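PDB 4IRT: uncharacterized protein from Bacteroides ovatus, which is of unknown function but, as a BNR-repeat protein of the beta-propeller clan, is a putative neuraminidase. Local coordinates for residues Tyr130-Tyr141 / Trp181-Ile191. Numbering follows the deposited sequence.
Sequences YPLSGGDLLFVY and WQLYVDEKGTI
With CG anti to its carbonyl carbon (chi1 -52°), Tyr130 lays its ring across Leu183; the two side chains cross at about a right angle. Leu183 CB stands over one face, offset toward the rim, in a CH-pi contact 4.1 Å from the centroid of the Tyr130 ring. At the ring edge, in plane, one water is hydrogen-bonded to Tyr130 OH (2.6 Å) and accepts a bond from Leu183 N, a polar link between two segments that share no direct hydrogen bond. Replacing Tyr130 by alanine is likely to strip Leu183 CB of its aromatic cover and that water of its hydroxyl partner. Beside the ring, Val185 CG2 packs 3.6 Å from Tyr130 CB. Toward the turns, Ile191 CD1 meets Leu138 CD2 tip to tip at 4.0 Å; at the other end of the strands, Val140 CG1 lies 3.6 Å from Trp181 NE1. A second water bridges Ser133 N and Gly189 O between the turns. The arrangement exemplifies face-to-face packing of consecutive propeller blades: strands 124-131 and 137-143 of one four-stranded antiparallel sheet lie against strand 178-185, an edge strand of the next, while Tyr184 turns to strand 255-258 of the blade beyond.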
ATOM      1  N   TYR A 130       6.097   0.967   7.814  1.00 10.46           N
ATOM      2  CA  TYR A 130       6.653   2.205   7.272  1.00 10.61           C
ATOM      3  C   TYR A 130       7.900   2.533   8.054  1.00 11.66           C
ATOM      4  O   TYR A 130       7.932   2.391   9.292  1.00 10.91           O
ATOM      5  CB  TYR A 130       5.647   3.366   7.372  1.00 10.13           C
ATOM      6  CG  TYR A 130       4.304   3.027   6.778  1.00 10.67           C
ATOM      7  CD1 TYR A 130       4.056   3.211   5.425  1.00 11.39           C
ATOM      8  CD2 TYR A 130       3.290   2.453   7.566  1.00 10.56           C
ATOM      9  CE1 TYR A 130       2.844   2.870   4.863  1.00 12.78           C
ATOM     10  CE2 TYR A 130       2.083   2.089   7.008  1.00 10.81           C
ATOM     11  CZ  TYR A 130       1.863   2.295   5.661  1.00 11.27           C
ATOM     12  OH  TYR A 130       0.677   1.939   5.097  1.00 13.79           O
ATOM     13  N   PRO A 131       8.949   3.002   7.358  1.00 12.29           N
ATOM     14  CA  PRO A 131      10.161   3.385   8.053  1.00 13.61           C
ATOM     15  C   PRO A 131      10.088   4.817   8.579  1.00 14.34           C
ATOM     16  O   PRO A 131       9.569   5.697   7.898  1.00 17.80           O
ATOM     17  CB  PRO A 131      11.216   3.288   6.948  1.00 14.60           C
ATOM     18  CG  PRO A 131      10.483   3.764   5.764  1.00 15.77           C
ATOM     19  CD  PRO A 131       9.056   3.262   5.914  1.00 14.16           C
ATOM     20  N   LEU A 132      10.631   5.040   9.768  1.00 13.71           N
ATOM     21  CA  LEU A 132      10.631   6.344  10.409  1.00 14.19           C
ATOM     22  C   LEU A 132      12.057   6.859  10.372  1.00 17.38           C
ATOM     23  O   LEU A 132      13.002   6.083  10.188  1.00 18.41           O
ATOM     24  CB  LEU A 132      10.193   6.226  11.868  1.00 13.22           C
ATOM     25  CG  LEU A 132       8.756   5.720  12.070  1.00 12.35           C
ATOM     26  CD1 LEU A 132       8.490   5.599  13.563  1.00 13.83           C
ATOM     27  CD2 LEU A 132       7.759   6.661  11.400  1.00 11.37           C
ATOM     28  N   SER A 133      12.210   8.162  10.564  1.00 19.37           N
ATOM     29  CA  SER A 133      13.549   8.756  10.623  1.00 23.77           C
ATOM     30  C   SER A 133      14.366   8.110  11.731  1.00 24.32           C
ATOM     31  O   SER A 133      13.835   7.790  12.783  1.00 28.38           O
ATOM     32  CB  SER A 133      13.457  10.268  10.841  1.00 29.21           C
ATOM     33  OG  SER A 133      13.198  10.877   9.600  1.00 34.98           O
ATOM     34  N   GLY A 134      15.638   7.855  11.451  1.00 23.07           N
ATOM     35  CA  GLY A 134      16.549   7.309  12.434  1.00 22.71           C
ATOM     36  C   GLY A 134      16.615   5.793  12.545  1.00 20.22           C
ATOM     37  O   GLY A 134      17.316   5.277  13.398  1.00 22.20           O
ATOM     38  N   GLY A 135      15.856   5.062  11.743  1.00 17.79           N
ATOM     39  CA  GLY A 135      15.954   3.609  11.758  1.00 16.75           C
ATOM     40  C   GLY A 135      14.831   2.858  12.450  1.00 15.83           C
ATOM     41  O   GLY A 135      14.719   1.661  12.263  1.00 14.73           O
ATOM     42  N   ASP A 136      13.984   3.579  13.194  1.00 15.44           N
ATOM     43  CA  ASP A 136      12.805   3.004  13.849  1.00 14.58           C
ATOM     44  C   ASP A 136      11.774   2.589  12.775  1.00 13.30           C
ATOM     45  O   ASP A 136      11.868   3.018  11.622  1.00 13.10           O
ATOM     46  CB  ASP A 136      12.165   4.009  14.810  1.00 15.33           C
ATOM     47  CG  ASP A 136      12.919   4.136  16.132  1.00 16.90           C
ATOM     48  OD1 ASP A 136      14.020   3.565  16.273  1.00 15.28           O
ATOM     49  OD2 ASP A 136      12.395   4.833  17.025  1.00 17.60           O
ATOM     50  N   LEU A 137      10.802   1.765  13.156  1.00 12.85           N
ATOM     51  CA  LEU A 137       9.726   1.395  12.248  1.00 11.70           C
ATOM     52  C   LEU A 137       8.361   1.732  12.818  1.00 12.27           C
ATOM     53  O   LEU A 137       8.184   1.790  14.038  1.00 13.57           O
ATOM     54  CB  LEU A 137       9.740  -0.098  11.905  1.00 11.70           C
ATOM     55  CG  LEU A 137      10.961  -0.645  11.185  1.00 12.77           C
ATOM     56  CD1 LEU A 137      10.755  -2.113  10.842  1.00 12.60           C
ATOM     57  CD2 LEU A 137      11.272   0.206   9.966  1.00 13.14           C
ATOM     58  N   LEU A 138       7.406   1.947  11.914  1.00 10.99           N
ATOM     59  CA  LEU A 138       5.986   2.032  12.245  1.00 10.43           C
ATOM     60  C   LEU A 138       5.286   0.785  11.739  1.00 10.43           C
ATOM     61  O   LEU A 138       5.616   0.288  10.665  1.00  9.84           O
ATOM     62  CB  LEU A 138       5.371   3.241  11.555  1.00 10.71           C
ATOM     63  CG  LEU A 138       4.128   3.811  12.210  1.00 10.89           C
ATOM     64  CD1 LEU A 138       4.474   4.571  13.484  1.00 11.77           C
ATOM     65  CD2 LEU A 138       3.399   4.717  11.226  1.00 11.68           C
ATOM     66  N   PHE A 139       4.319   0.291  12.507  1.00 10.21           N
ATOM     67  CA  PHE A 139       3.468  -0.800  12.068  1.00 10.09           C
ATOM     68  C   PHE A 139       2.038  -0.376  12.276  1.00  9.35           C
ATOM     69  O   PHE A 139       1.681   0.141  13.318  1.00  9.23           O
ATOM     70  CB  PHE A 139       3.730  -2.061  12.847  1.00 10.44           C
ATOM     71  CG  PHE A 139       2.960  -3.287  12.361  1.00 11.01           C
ATOM     72  CD1 PHE A 139       3.273  -3.900  11.152  1.00 11.30           C
ATOM     73  CD2 PHE A 139       1.998  -3.864  13.165  1.00 11.39           C
ATOM     74  CE1 PHE A 139       2.625  -5.069  10.754  1.00 12.30           C
ATOM     75  CE2 PHE A 139       1.344  -5.018  12.780  1.00 11.70           C
ATOM     76  CZ  PHE A 139       1.655  -5.625  11.584  1.00 11.81           C
ATOM     77  N   VAL A 140       1.232  -0.614  11.265  1.00  9.02           N
ATOM     78  CA  VAL A 140      -0.178  -0.308  11.321  1.00  9.74           C
ATOM     79  C   VAL A 140      -0.963  -1.541  10.898  1.00  9.98           C
ATOM     80  O   VAL A 140      -0.546  -2.268   9.986  1.00 10.65           O
ATOM     81  CB  VAL A 140      -0.586   0.883  10.442  1.00 10.10           C
ATOM     82  CG1 VAL A 140      -2.084   1.100  10.544  1.00 11.96           C
ATOM     83  CG2 VAL A 140       0.150   2.134  10.862  1.00 11.42           C
ATOM     84  N   TYR A 141      -2.087  -1.775  11.569  1.00  9.83           N
ATOM     85  CA  TYR A 141      -2.975  -2.862  11.177  1.00 10.34           C
ATOM     86  C   TYR A 141      -4.399  -2.540  11.599  1.00 10.81           C
ATOM     87  O   TYR A 141      -4.616  -1.610  12.382  1.00 11.01           O
ATOM     88  CB  TYR A 141      -2.496  -4.197  11.777  1.00 10.03           C
ATOM     89  CG  TYR A 141      -2.548  -4.325  13.299  1.00 11.35           C
ATOM     90  CD1 TYR A 141      -1.558  -3.763  14.083  1.00 11.41           C
ATOM     91  CD2 TYR A 141      -3.581  -4.999  13.944  1.00 11.89           C
ATOM     92  CE1 TYR A 141      -1.579  -3.876  15.458  1.00 12.77           C
ATOM     93  CE2 TYR A 141      -3.603  -5.127  15.324  1.00 12.12           C
ATOM     94  CZ  TYR A 141      -2.594  -4.557  16.084  1.00 12.72           C
ATOM     95  OH  TYR A 141      -2.583  -4.661  17.472  1.00 12.68           O
ATOM     96  N   TRP A 181      -7.846   2.994   5.191  1.00 11.06           N
ATOM     97  CA  TRP A 181      -6.786   3.987   5.187  1.00 10.42           C
ATOM     98  C   TRP A 181      -5.582   3.579   4.361  1.00  9.83           C
ATOM     99  O   TRP A 181      -5.439   2.436   3.986  1.00 10.64           O
ATOM    100  CB  TRP A 181      -6.333   4.276   6.632  1.00 10.37           C
ATOM    101  CG  TRP A 181      -5.916   3.028   7.390  1.00 10.84           C
ATOM    102  CD1 TRP A 181      -4.730   2.398   7.356  1.00 11.14           C
ATOM    103  CD2 TRP A 181      -6.756   2.274   8.292  1.00 11.18           C
ATOM    104  NE1 TRP A 181      -4.761   1.261   8.174  1.00 11.09           N
ATOM    105  CE2 TRP A 181      -6.001   1.189   8.767  1.00 11.36           C
ATOM    106  CE3 TRP A 181      -8.078   2.420   8.717  1.00 11.05           C
ATOM    107  CZ2 TRP A 181      -6.530   0.242   9.635  1.00 11.71           C
ATOM    108  CZ3 TRP A 181      -8.594   1.509   9.584  1.00 12.84           C
ATOM    109  CH2 TRP A 181      -7.827   0.412  10.033  1.00 12.70           C
ATOM    110  N   GLN A 182      -4.717   4.554   4.115  1.00 10.04           N
ATOM    111  CA  GLN A 182      -3.367   4.379   3.567  1.00 10.24           C
ATOM    112  C   GLN A 182      -2.456   5.467   4.118  1.00 10.27           C
ATOM    113  O   GLN A 182      -2.928   6.539   4.532  1.00  9.73           O
ATOM    114  CB  GLN A 182      -3.369   4.399   2.012  1.00 10.41           C
ATOM    115  CG  GLN A 182      -4.075   5.612   1.377  1.00 10.69           C
ATOM    116  CD  GLN A 182      -5.566   5.436   1.184  1.00 11.90           C
ATOM    117  OE1 GLN A 182      -6.073   4.315   1.034  1.00 13.43           O
ATOM    118  NE2 GLN A 182      -6.298   6.561   1.202  1.00 11.92           N
ATOM    119  N   LEU A 183      -1.167   5.161   4.199  1.00  9.71           N
ATOM    120  CA  LEU A 183      -0.185   6.045   4.803  1.00 10.45           C
ATOM    121  C   LEU A 183       1.051   6.113   3.951  1.00 11.26           C
ATOM    122  O   LEU A 183       1.240   5.300   3.044  1.00  9.22           O
ATOM    123  CB  LEU A 183       0.234   5.581   6.208  1.00 10.62           C
ATOM    124  CG  LEU A 183      -0.886   5.440   7.219  1.00  9.85           C
ATOM    125  CD1 LEU A 183      -1.470   4.046   7.203  1.00  9.52           C
ATOM    126  CD2 LEU A 183      -0.467   5.728   8.635  1.00 11.21           C
ATOM    127  N   TYR A 184       1.888   7.073   4.290  1.00 11.75           N
ATOM    128  CA  TYR A 184       3.189   7.242   3.677  1.00 10.73           C
ATOM    129  C   TYR A 184       4.055   8.069   4.608  1.00 12.89           C
ATOM    130  O   TYR A 184       3.573   9.035   5.209  1.00 13.26           O
ATOM    131  CB  TYR A 184       3.049   7.956   2.349  1.00 10.85           C
ATOM    132  CG  TYR A 184       4.298   8.033   1.503  1.00 11.31           C
ATOM    133  CD1 TYR A 184       4.671   6.951   0.710  1.00 11.36           C
ATOM    134  CD2 TYR A 184       5.063   9.207   1.425  1.00 10.78           C
ATOM    135  CE1 TYR A 184       5.801   7.001  -0.101  1.00 11.60           C
ATOM    136  CE2 TYR A 184       6.196   9.271   0.608  1.00 12.39           C
ATOM    137  CZ  TYR A 184       6.544   8.147  -0.175  1.00 11.08           C
ATOM    138  OH  TYR A 184       7.643   8.161  -1.004  1.00 12.66           O
ATOM    139  N   VAL A 185       5.329   7.704   4.739  1.00 10.94           N
ATOM    140  CA  VAL A 185       6.242   8.514   5.542  1.00 11.90           C
ATOM    141  C   VAL A 185       7.142   9.235   4.568  1.00 12.03           C
ATOM    142  O   VAL A 185       7.842   8.587   3.769  1.00 12.16           O
ATOM    143  CB  VAL A 185       7.054   7.653   6.518  1.00 12.24           C
ATOM    144  CG1 VAL A 185       8.043   8.517   7.290  1.00 14.63           C
ATOM    145  CG2 VAL A 185       6.102   6.926   7.460  1.00 12.49           C
ATOM    146  N   ASP A 186       7.090  10.562   4.586  1.00 12.49           N
ATOM    147  CA  ASP A 186       7.780  11.331   3.560  1.00 12.38           C
ATOM    148  C   ASP A 186       9.273  11.440   3.836  1.00 13.53           C
ATOM    149  O   ASP A 186       9.793  10.881   4.804  1.00 12.86           O
ATOM    150  CB  ASP A 186       7.109  12.688   3.287  1.00 12.74           C
ATOM    151  CG  ASP A 186       7.240  13.683   4.430  1.00 13.00           C
ATOM    152  OD1 ASP A 186       8.142  13.542   5.286  1.00 15.59           O
ATOM    153  OD2 ASP A 186       6.444  14.652   4.454  1.00 13.58           O
ATOM    154  N   GLU A 187       9.971  12.119   2.945  1.00 14.03           N
ATOM    155  CA  GLU A 187      11.432  12.200   3.046  1.00 15.81           C
ATOM    156  C   GLU A 187      11.916  13.064   4.212  1.00 16.67           C
ATOM    157  O   GLU A 187      13.113  13.100   4.501  1.00 20.96           O
ATOM    158  CB  GLU A 187      12.029  12.614   1.699  1.00 15.26           C
ATOM    159  CG  GLU A 187      11.831  11.494   0.702  1.00 14.74           C
ATOM    160  CD  GLU A 187      11.882  11.904  -0.764  1.00 15.96           C
ATOM    161  OE1 GLU A 187      12.537  12.903  -1.081  1.00 15.15           O
ATOM    162  OE2 GLU A 187      11.286  11.187  -1.615  1.00 17.80           O
ATOM    163  N   LYS A 188      10.987  13.766   4.860  1.00 16.02           N
ATOM    164  CA  LYS A 188      11.289  14.545   6.074  1.00 17.38           C
ATOM    165  C   LYS A 188      10.883  13.820   7.360  1.00 16.78           C
ATOM    166  O   LYS A 188      11.061  14.344   8.490  1.00 17.16           O
ATOM    167  CB  LYS A 188      10.587  15.887   6.006  1.00 20.41           C
ATOM    168  CG  LYS A 188      11.108  16.754   4.881  1.00 25.52           C
ATOM    169  CD  LYS A 188      10.751  18.199   5.073  1.00 34.56           C
ATOM    170  CE  LYS A 188       9.618  18.627   4.171  1.00 43.65           C
ATOM    171  NZ  LYS A 188       9.543  20.119   4.164  1.00 50.37           N
ATOM    172  N   GLY A 189      10.333  12.624   7.205  1.00 14.85           N
ATOM    173  CA  GLY A 189       9.957  11.789   8.336  1.00 14.06           C
ATOM    174  C   GLY A 189       8.542  12.060   8.831  1.00 13.47           C
ATOM    175  O   GLY A 189       8.145  11.530   9.855  1.00 12.84           O
ATOM    176  N   THR A 190       7.782  12.871   8.100  1.00 13.10           N
ATOM    177  CA  THR A 190       6.374  13.110   8.438  1.00 12.76           C
ATOM    178  C   THR A 190       5.512  11.898   8.039  1.00 12.16           C
ATOM    179  O   THR A 190       5.621  11.359   6.919  1.00 10.12           O
ATOM    180  CB  THR A 190       5.863  14.389   7.745  1.00 14.23           C
ATOM    181  OG1 THR A 190       6.656  15.499   8.184  1.00 14.13           O
ATOM    182  CG2 THR A 190       4.391  14.665   8.038  1.00 17.12           C
ATOM    183  N   ILE A 191       4.615  11.507   8.928  1.00 12.05           N
ATOM    184  CA  ILE A 191       3.683  10.418   8.641  1.00 11.75           C
ATOM    185  C   ILE A 191       2.415  11.032   8.083  1.00 12.10           C
ATOM    186  O   ILE A 191       1.759  11.837   8.769  1.00 11.43           O
ATOM    187  CB  ILE A 191       3.309   9.622   9.909  1.00 14.05           C
ATOM    188  CG1 ILE A 191       4.556   9.080  10.620  1.00 13.89           C
ATOM    189  CG2 ILE A 191       2.328   8.515   9.559  1.00 12.64           C
ATOM    190  CD1 ILE A 191       4.273   8.575  12.020  1.00 14.05           C
TER
HETATM  191  O   HOH W   1      -0.641   2.435   2.881  1.00 12.99           O
HETATM  192  O   HOH W   2       9.977   9.750  11.277  1.00 14.08           O